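Local coordinates for protein PfEMP1 variant 1 of strain MC (PDB 5LGD) that is a helical part of a DBL domain of PfEMP1, a much larger Plasmodium falciparum protein that probably binds receptors on host cells, at residues A9-W12 / M13-D17; I50-Q53 / K54-Q58; A106-I109 / K110-A114. All coordinates share one frame; numbering follows the deposited sequence. Where two conformers were deposited one is given.

Contact 1: A9-W12 / M13-D17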
loop_
_atom_site.group_PDB
_atom_site.type_symbol
_atom_site.label_atom_id
_atom_site.label_comp_id
_atom_site.label_asym_id
_atom_site.label_seq_id
_atom_site.Cartn_x
_atom_site.Cartn_y
_atom_site.Cartn_z
ATOM N N ALA B 9 -16.176 -18.801 -11.290
ATOM C CA ALA B 9 -17.528 -18.864 -11.879
ATOM C C ALA B 9 -18.193 -20.212 -11.612
ATOM O O ALA B 9 -19.362 -20.252 -11.209
ATOM C CB ALA B 9 -17.457 -18.622 -13.378
ATOM N N PHE B 10 -17.440 -21.322 -11.839
ATOM C CA PHE B 10 -17.955 -22.666 -11.635
ATOM C C PHE B 10 -18.325 -22.927 -10.186
ATOM O O PHE B 10 -19.412 -23.447 -9.913
ATOM C CB PHE B 10 -16.972 -23.728 -12.156
ATOM C CG PHE B 10 -17.494 -25.127 -11.972
ATOM C CD1 PHE B 10 -18.358 -25.688 -12.897
ATOM C CD2 PHE B 10 -17.137 -25.879 -10.856
ATOM C CE1 PHE B 10 -18.884 -26.964 -12.697
ATOM C CE2 PHE B 10 -17.627 -27.173 -10.681
ATOM C CZ PHE B 10 -18.526 -27.690 -11.580
ATOM N N PHE B 11 -17.401 -22.586 -9.270
ATOM C CA PHE B 11 -17.546 -22.739 -7.821
ATOM C C PHE B 11 -18.914 -22.217 -7.303
ATOM O O PHE B 11 -19.634 -22.940 -6.612
ATOM C CB PHE B 11 -16.362 -22.044 -7.089
ATOM C CG PHE B 11 -16.378 -22.164 -5.583
ATOM C CD1 PHE B 11 -17.174 -21.323 -4.807
ATOM C CD2 PHE B 11 -15.638 -23.151 -4.942
ATOM C CE1 PHE B 11 -17.217 -21.462 -3.416
ATOM C CE2 PHE B 11 -15.644 -23.262 -3.543
ATOM C CZ PHE B 11 -16.458 -22.446 -2.797
ATOM N N TRP B 12 -19.260 -20.976 -7.650
ATOM C CA TRP B 12 -20.486 -20.346 -7.177
ATOM C C TRP B 12 -21.723 -20.871 -7.840
ATOM O O TRP B 12 -22.723 -21.078 -7.156
ATOM C CB TRP B 12 -20.368 -18.826 -7.276
ATOM C CG TRP B 12 -19.355 -18.356 -6.287
ATOM C CD1 TRP B 12 -18.097 -17.895 -6.549
ATOM C CD2 TRP B 12 -19.449 -18.485 -4.864
ATOM N NE1 TRP B 12 -17.435 -17.644 -5.373
ATOM C CE2 TRP B 12 -18.253 -17.977 -4.320
ATOM C CE3 TRP B 12 -20.471 -18.893 -3.992
ATOM C CZ2 TRP B 12 -18.034 -17.900 -2.952
ATOM C CZ3 TRP B 12 -20.243 -18.831 -2.638
ATOM C CH2 TRP B 12 -19.038 -18.336 -2.131
ATOM N N MET B 13 -21.627 -21.205 -9.119
ATOM C CA MET B 13 -22.705 -21.831 -9.880
ATOM C C MET B 13 -23.082 -23.192 -9.260
ATOM O O MET B 13 -24.263 -23.499 -9.154
ATOM C CB MET B 13 -22.247 -22.047 -11.332
ATOM C CG MET B 13 -23.384 -22.396 -12.269
ATOM S SD MET B 13 -22.904 -23.616 -13.505
ATOM C CE MET B 13 -22.380 -25.006 -12.447
ATOM N N TRP B 14 -22.085 -24.010 -8.905
ATOM C CA TRP B 14 -22.280 -25.343 -8.337
ATOM C C TRP B 14 -22.956 -25.227 -6.972
ATOM O O TRP B 14 -23.944 -25.927 -6.719
ATOM C CB TRP B 14 -20.955 -26.117 -8.255
ATOM C CG TRP B 14 -21.118 -27.512 -7.741
ATOM C CD1 TRP B 14 -21.183 -28.656 -8.486
ATOM C CD2 TRP B 14 -21.230 -27.920 -6.367
ATOM N NE1 TRP B 14 -21.351 -29.746 -7.662
ATOM C CE2 TRP B 14 -21.403 -29.320 -6.358
ATOM C CE3 TRP B 14 -21.211 -27.236 -5.138
ATOM C CZ2 TRP B 14 -21.580 -30.042 -5.175
ATOM C CZ3 TRP B 14 -21.388 -27.961 -3.967
ATOM C CH2 TRP B 14 -21.554 -29.347 -3.995
ATOM N N VAL B 15 -22.417 -24.358 -6.107
ATOM C CA VAL B 15 -22.928 -24.038 -4.766
ATOM C C VAL B 15 -24.403 -23.584 -4.878
ATOM O O VAL B 15 -25.275 -24.129 -4.197
ATOM C CB VAL B 15 -22.016 -22.995 -4.052
ATOM C CG1 VAL B 15 -22.721 -22.360 -2.852
ATOM C CG2 VAL B 15 -20.699 -23.636 -3.616
ATOM N N HIS B 16 -24.677 -22.612 -5.757
ATOM C CA HIS B 16 -26.020 -22.115 -5.995
ATOM C C HIS B 16 -26.987 -23.237 -6.448
ATOM O O HIS B 16 -28.061 -23.413 -5.856
ATOM C CB HIS B 16 -25.965 -20.984 -7.052
ATOM C CG HIS B 16 -27.316 -20.573 -7.529
ATOM N ND1 HIS B 16 -27.872 -21.123 -8.670
ATOM C CD2 HIS B 16 -28.190 -19.696 -6.995
ATOM C CE1 HIS B 16 -29.053 -20.558 -8.792
ATOM N NE2 HIS B 16 -29.279 -19.682 -7.819
ATOM N N ASP B 17 -26.617 -23.963 -7.515
ATOM C CA ASP B 17 -27.435 -25.052 -8.062
ATOM C C ASP B 17 -27.631 -26.212 -7.062
ATOM O O ASP B 17 -28.699 -26.813 -7.059
ATOM C CB ASP B 17 -26.825 -25.579 -9.380
ATOM C CG ASP B 17 -26.734 -24.560 -10.507
ATOM O OD1 ASP B 17 -27.200 -23.404 -10.319
ATOM O OD2 ASP B 17 -26.177 -24.899 -11.554
#
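F10 carries its ring trans to its own backbone N (chi1 -179°), and the M13 chain bends at chi2 and chi3, which curls the methyl back to that ring. M13 CE lies 4.0 Å from F10 CE1. It comes in obliquely. W14 reaches the same phenyl from one turn further on: its CB sits over one face, and W14 CD1 is 4.2 Å from F10 CZ. The F10 ring and the five-membered ring of W14 have planes at 39°, so this is neither a stack nor an edge-to-face pair.

F11 and V15 lie side by side and point the same way. V15 CG2 lies over one face of the F11 ring, 4.1 Å from F11 CE1. V15 CG1 approaches the W12 indole obliquely, 4.3 Å from W12 CE3. A backbone bond from W14 N to F10 O joins the same turns.

H16 ND1 donates in its ring plane to D17 OD1 at 2.9 Å. Outside the segments, H16 NE2 hydrogen-bonds E108 OE1, W14 NE1 hydrogen-bonds E62 OE1, and F11 meets an aromatic ring of another protein chain edge-to-face. Such i to i+3 and i+4 contacts are typical of a regular alpha helix, here an aromatic-rich part of helix 7-29, largely buried in the helical DBL domain.

Contact 2: I50-Q53 / K54-Q58. Unlike the reference sequence in segment 50-53: S51 (reference Cys).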
loop_
_atom_site.group_PDB
_atom_site.type_symbol
_atom_site.label_atom_id
_atom_site.label_comp_id
_atom_site.label_asym_id
_atom_site.label_seq_id
_atom_site.Cartn_x
_atom_site.Cartn_y
_atom_site.Cartn_z
ATOM N N ILE B 50 -34.571 -42.913 -2.349
ATOM C CA ILE B 50 -33.364 -43.520 -2.921
ATOM C C ILE B 50 -32.677 -42.539 -3.887
ATOM O O ILE B 50 -31.458 -42.372 -3.797
ATOM C CB ILE B 50 -33.654 -44.924 -3.529
ATOM C CG1 ILE B 50 -34.097 -45.894 -2.419
ATOM C CG2 ILE B 50 -32.434 -45.479 -4.278
ATOM C CD1 ILE B 50 -34.797 -47.070 -2.858
ATOM N N SER B 51 -33.448 -41.890 -4.786
ATOM C CA SER B 51 -32.941 -40.875 -5.740
ATOM C C SER B 51 -32.337 -39.684 -5.000
ATOM O O SER B 51 -31.273 -39.183 -5.396
ATOM C CB SER B 51 -34.056 -40.371 -6.654
ATOM O OG SER B 51 -34.610 -41.436 -7.408
ATOM N N PHE B 52 -33.025 -39.242 -3.912
ATOM C CA PHE B 52 -32.570 -38.160 -3.049
ATOM C C PHE B 52 -31.267 -38.628 -2.342
ATOM O O PHE B 52 -30.296 -37.886 -2.357
ATOM C CB PHE B 52 -33.651 -37.740 -2.054
ATOM C CG PHE B 52 -33.197 -36.723 -1.029
ATOM C CD1 PHE B 52 -32.617 -35.518 -1.426
ATOM C CD2 PHE B 52 -33.390 -36.947 0.327
ATOM C CE1 PHE B 52 -32.183 -34.590 -0.480
ATOM C CE2 PHE B 52 -32.959 -36.013 1.275
ATOM C CZ PHE B 52 -32.352 -34.847 0.866
ATOM N N GLN B 53 -31.229 -39.869 -1.811
ATOM C CA GLN B 53 -30.022 -40.443 -1.190
ATOM C C GLN B 53 -28.853 -40.487 -2.193
ATOM O O GLN B 53 -27.725 -40.170 -1.818
ATOM C CB GLN B 53 -30.283 -41.848 -0.617
ATOM C CG GLN B 53 -29.085 -42.399 0.161
ATOM C CD GLN B 53 -29.451 -43.568 1.020
ATOM O OE1 GLN B 53 -29.709 -44.671 0.526
ATOM N NE2 GLN B 53 -29.457 -43.357 2.330
ATOM N N LYS B 54 -29.139 -40.884 -3.457
ATOM C CA LYS B 54 -28.167 -40.957 -4.555
ATOM C C LYS B 54 -27.574 -39.572 -4.809
ATOM O O LYS B 54 -26.349 -39.432 -4.850
ATOM C CB LYS B 54 -28.850 -41.472 -5.838
ATOM C CG LYS B 54 -27.917 -42.168 -6.824
ATOM C CD LYS B 54 -28.492 -42.174 -8.240
ATOM C CE LYS B 54 -27.725 -43.106 -9.153
ATOM N NZ LYS B 54 -28.272 -43.090 -10.536
ATOM N N TRP B 55 -28.456 -38.547 -4.974
ATOM C CA TRP B 55 -28.085 -37.166 -5.203
ATOM C C TRP B 55 -27.118 -36.685 -4.148
ATOM O O TRP B 55 -26.138 -36.067 -4.523
ATOM C CB TRP B 55 -29.341 -36.276 -5.205
ATOM C CG TRP B 55 -29.073 -34.809 -5.351
ATOM C CD1 TRP B 55 -28.801 -34.130 -6.503
ATOM C CD2 TRP B 55 -29.103 -33.831 -4.307
ATOM N NE1 TRP B 55 -28.678 -32.785 -6.244
ATOM C CE2 TRP B 55 -28.880 -32.570 -4.905
ATOM C CE3 TRP B 55 -29.294 -33.897 -2.915
ATOM C CZ2 TRP B 55 -28.824 -31.389 -4.158
ATOM C CZ3 TRP B 55 -29.278 -32.717 -2.186
ATOM C CH2 TRP B 55 -29.037 -31.484 -2.806
ATOM N N VAL B 56 -27.387 -36.954 -2.839
ATOM C CA VAL B 56 -26.524 -36.539 -1.713
ATOM C C VAL B 56 -25.096 -37.076 -1.905
ATOM O O VAL B 56 -24.155 -36.302 -1.787
ATOM C CB VAL B 56 -27.078 -36.898 -0.300
ATOM C CG1 VAL B 56 -26.261 -36.229 0.804
ATOM C CG2 VAL B 56 -28.544 -36.537 -0.151
ATOM N N GLU B 57 -24.944 -38.365 -2.261
ATOM C CA GLU B 57 -23.634 -38.980 -2.501
ATOM C C GLU B 57 -22.932 -38.380 -3.725
ATOM O O GLU B 57 -21.743 -38.086 -3.631
ATOM C CB GLU B 57 -23.702 -40.517 -2.554
ATOM C CG GLU B 57 -22.999 -41.197 -1.387
ATOM C CD GLU B 57 -21.542 -40.827 -1.158
ATOM O OE1 GLU B 57 -20.704 -41.122 -2.042
ATOM O OE2 GLU B 57 -21.237 -40.241 -0.094
ATOM N N GLN B 58 -23.677 -38.118 -4.828
ATOM C CA GLN B 58 -23.170 -37.441 -6.046
ATOM C C GLN B 58 -22.631 -36.041 -5.712
ATOM O O GLN B 58 -21.563 -35.665 -6.206
ATOM C CB GLN B 58 -24.278 -37.293 -7.113
ATOM C CG GLN B 58 -24.069 -38.160 -8.350
ATOM C CD GLN B 58 -25.272 -39.037 -8.670
ATOM O OE1 GLN B 58 -25.185 -40.274 -8.676
ATOM N NE2 GLN B 58 -26.412 -38.422 -8.973
#
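F52 meets the six-membered ring of the W55 indole rim to rim, without either ring covering the face of the other. F52 CE1 is 3.8 Å from W55 CE3, and its neighbour W55 CZ3 is almost as near. The planes are only 20° apart, but the centroids are 6.0 Å apart. Both first torsions set the ring trans to the backbone N (W55 chi1 176°). The two side chains leave the same flank of the helix and cross at an oblique angle.

V56 takes the next place along. Its CG2 lies over one face of the F52 ring, offset toward the rim, at 4.1 Å from F52 CE1. The same V56 methyl is close to the backbone, with CG2 3.1 Å from F52 O. F52 is therefore met by residues both three and four positions ahead.

This is the i to i+3 and i to i+4 pattern of one alpha helix, in the long helix 45-70 of the helical DBL domain. The aromatic flank faces helix 7-29, where W25 meets W55 edge-to-face and also meets F52. F52 further touches A156 of helix 144-162, the helix tied to this one by the C49-C159 disulfide.

Main-chain bonds run through the same turns: K54 N to I50 O at 2.8 Å, W55 N to S51 O at 2.9 Å and V56 N to F52 O. The bond from E57 N to Q53 O is weak, at 3.3 Å. S51 is a cysteine in the reference sequence. K54 and E57 occupy the exposed flank. The K54 chain is extended, and its CB rests near I50 O and S51 O.

Contact 3: A106-I109 / K110-A114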
loop_
_atom_site.group_PDB
_atom_site.type_symbol
_atom_site.label_atom_id
_atom_site.label_comp_id
_atom_site.label_asym_id
_atom_site.label_seq_id
_atom_site.Cartn_x
_atom_site.Cartn_y
_atom_site.Cartn_z
ATOM N N ALA B 106 -33.657 -12.271 -4.417
ATOM C CA ALA B 106 -33.842 -12.206 -2.965
ATOM C C ALA B 106 -34.696 -13.337 -2.398
ATOM O O ALA B 106 -34.479 -13.773 -1.259
ATOM C CB ALA B 106 -34.435 -10.856 -2.584
ATOM N N ASN B 107 -35.673 -13.799 -3.167
ATOM C CA ASN B 107 -36.571 -14.861 -2.734
ATOM C C ASN B 107 -35.907 -16.188 -2.727
ATOM O O ASN B 107 -36.198 -17.024 -1.879
ATOM C CB ASN B 107 -37.815 -14.889 -3.571
ATOM C CG ASN B 107 -38.910 -15.645 -2.901
ATOM O OD1 ASN B 107 -39.416 -15.269 -1.847
ATOM N ND2 ASN B 107 -39.203 -16.787 -3.423
ATOM N N GLU B 108 -34.997 -16.389 -3.675
ATOM C CA GLU B 108 -34.177 -17.571 -3.735
ATOM C C GLU B 108 -33.319 -17.576 -2.428
ATOM O O GLU B 108 -33.187 -18.629 -1.807
ATOM C CB GLU B 108 -33.334 -17.509 -5.022
ATOM C CG GLU B 108 -32.163 -18.438 -5.090
ATOM C CD GLU B 108 -31.454 -18.290 -6.413
ATOM O OE1 GLU B 108 -31.899 -18.939 -7.388
ATOM O OE2 GLU B 108 -30.462 -17.526 -6.479
ATOM N N ILE B 109 -32.866 -16.389 -1.961
ATOM C CA ILE B 109 -32.072 -16.269 -0.725
ATOM C C ILE B 109 -32.940 -16.637 0.479
ATOM O O ILE B 109 -32.514 -17.453 1.286
ATOM C CB ILE B 109 -31.382 -14.880 -0.587
ATOM C CG1 ILE B 109 -30.382 -14.643 -1.724
ATOM C CG2 ILE B 109 -30.753 -14.662 0.814
ATOM C CD1 ILE B 109 -29.196 -15.554 -1.783
ATOM N N LYS B 110 -34.191 -16.131 0.532
ATOM C CA LYS B 110 -35.156 -16.462 1.594
ATOM C C LYS B 110 -35.293 -17.997 1.778
ATOM O O LYS B 110 -35.236 -18.477 2.909
ATOM C CB LYS B 110 -36.529 -15.848 1.269
ATOM C CG LYS B 110 -37.542 -15.849 2.418
ATOM C CD LYS B 110 -38.819 -15.167 1.950
ATOM C CE LYS B 110 -39.729 -14.827 3.088
ATOM N NZ LYS B 110 -40.867 -14.003 2.624
ATOM N N ARG B 111 -35.506 -18.737 0.650
ATOM C CA ARG B 111 -35.663 -20.197 0.588
ATOM C C ARG B 111 -34.396 -20.917 1.095
ATOM O O ARG B 111 -34.502 -21.903 1.838
ATOM C CB ARG B 111 -35.992 -20.687 -0.861
ATOM C CG ARG B 111 -37.242 -20.082 -1.532
ATOM C CD ARG B 111 -37.907 -20.891 -2.677
ATOM N NE ARG B 111 -37.027 -21.716 -3.522
ATOM C CZ ARG B 111 -36.283 -21.268 -4.533
ATOM N NH1 ARG B 111 -36.231 -19.979 -4.806
ATOM N NH2 ARG B 111 -35.528 -22.104 -5.232
ATOM N N ILE B 112 -33.196 -20.425 0.680
ATOM C CA ILE B 112 -31.906 -21.008 1.044
ATOM C C ILE B 112 -31.697 -20.824 2.570
ATOM O O ILE B 112 -31.440 -21.806 3.271
ATOM C CB ILE B 112 -30.745 -20.417 0.199
ATOM C CG1 ILE B 112 -30.949 -20.775 -1.300
ATOM C CG2 ILE B 112 -29.387 -20.955 0.733
ATOM C CD1 ILE B 112 -30.055 -20.090 -2.341
ATOM N N GLU B 113 -31.885 -19.579 3.072
ATOM C CA GLU B 113 -31.787 -19.204 4.479
ATOM C C GLU B 113 -32.690 -20.127 5.325
ATOM O O GLU B 113 -32.209 -20.675 6.317
ATOM C CB GLU B 113 -32.163 -17.726 4.639
ATOM C CG GLU B 113 -31.625 -17.050 5.885
ATOM C CD GLU B 113 -31.926 -15.567 6.006
ATOM O OE1 GLU B 113 -32.860 -15.077 5.330
ATOM O OE2 GLU B 113 -31.232 -14.897 6.803
ATOM N N ALA B 114 -33.939 -20.386 4.878
ATOM C CA ALA B 114 -34.896 -21.288 5.544
ATOM C C ALA B 114 -34.364 -22.744 5.595
ATOM O O ALA B 114 -34.425 -23.391 6.654
ATOM C CB ALA B 114 -36.229 -21.261 4.814
HETATM O O HOH W 1 -41.165 -13.585 -0.192
#
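N107 and K110 are joined through a water. The water donates to N107 OD1 at 2.9 Å and accepts from K110 NZ at 2.9 Å. The extended K110 chain crosses the amide on its way there, with K110 CD 3.8 Å from N107 OD1. N107 ND2 is also hydrogen-bonded, to a glycerol probably left from crystallisation.

Carbon atoms of E108 and I112 pack together. The side chains run alongside each other, and E108 CG is 3.8 Å from I112 CD1. I112 CG1 lies beside its own backbone N (chi1 -63°), which brings it within 3.1 Å of E108 O. Both residues belong to the first turns of helix 106-118, which lies against helices 7-29 and 92-103 in the helical DBL domain. E108 OE1 has its partner in H16 of helix 7-29.

Among charged groups, R111 has two conformers. In the one modelled here the chain bends at chi3, and R111 NH1 comes obliquely to 3.3 Å from E108 CA; this contact is doubtful.

Backbone bonds link each turn to the next. E113 N donates to I109 O at 2.8 Å. At the start of the helix, D105 OD1 accepts from E108 N.

Overall arrangement
All three contacts are single-helix turns, and they follow one another along the chain. Contacts 1 and 3 touch: H16 NE2 probably hydrogen-bonds E108 OE1 at 2.8 Å, which joins helix 7-29 to helix 106-118. Their centres are about 16 Å apart. Contact 2 is separate. Its centre is about 19 Å from that of contact 1, with the nearest atoms about 5 Å apart, although its helix packs on helix 7-29. Contacts 2 and 3 lie on opposite sides of the chain's centre, about 23 Å between centres. Of the three, contact 1 alone meets the other protein chain, through F11 and W12. A Tris molecule lies near the W55 side chain of contact 2 and a glycerol beside R111 of contact 3, both probably from the crystallisation liquor.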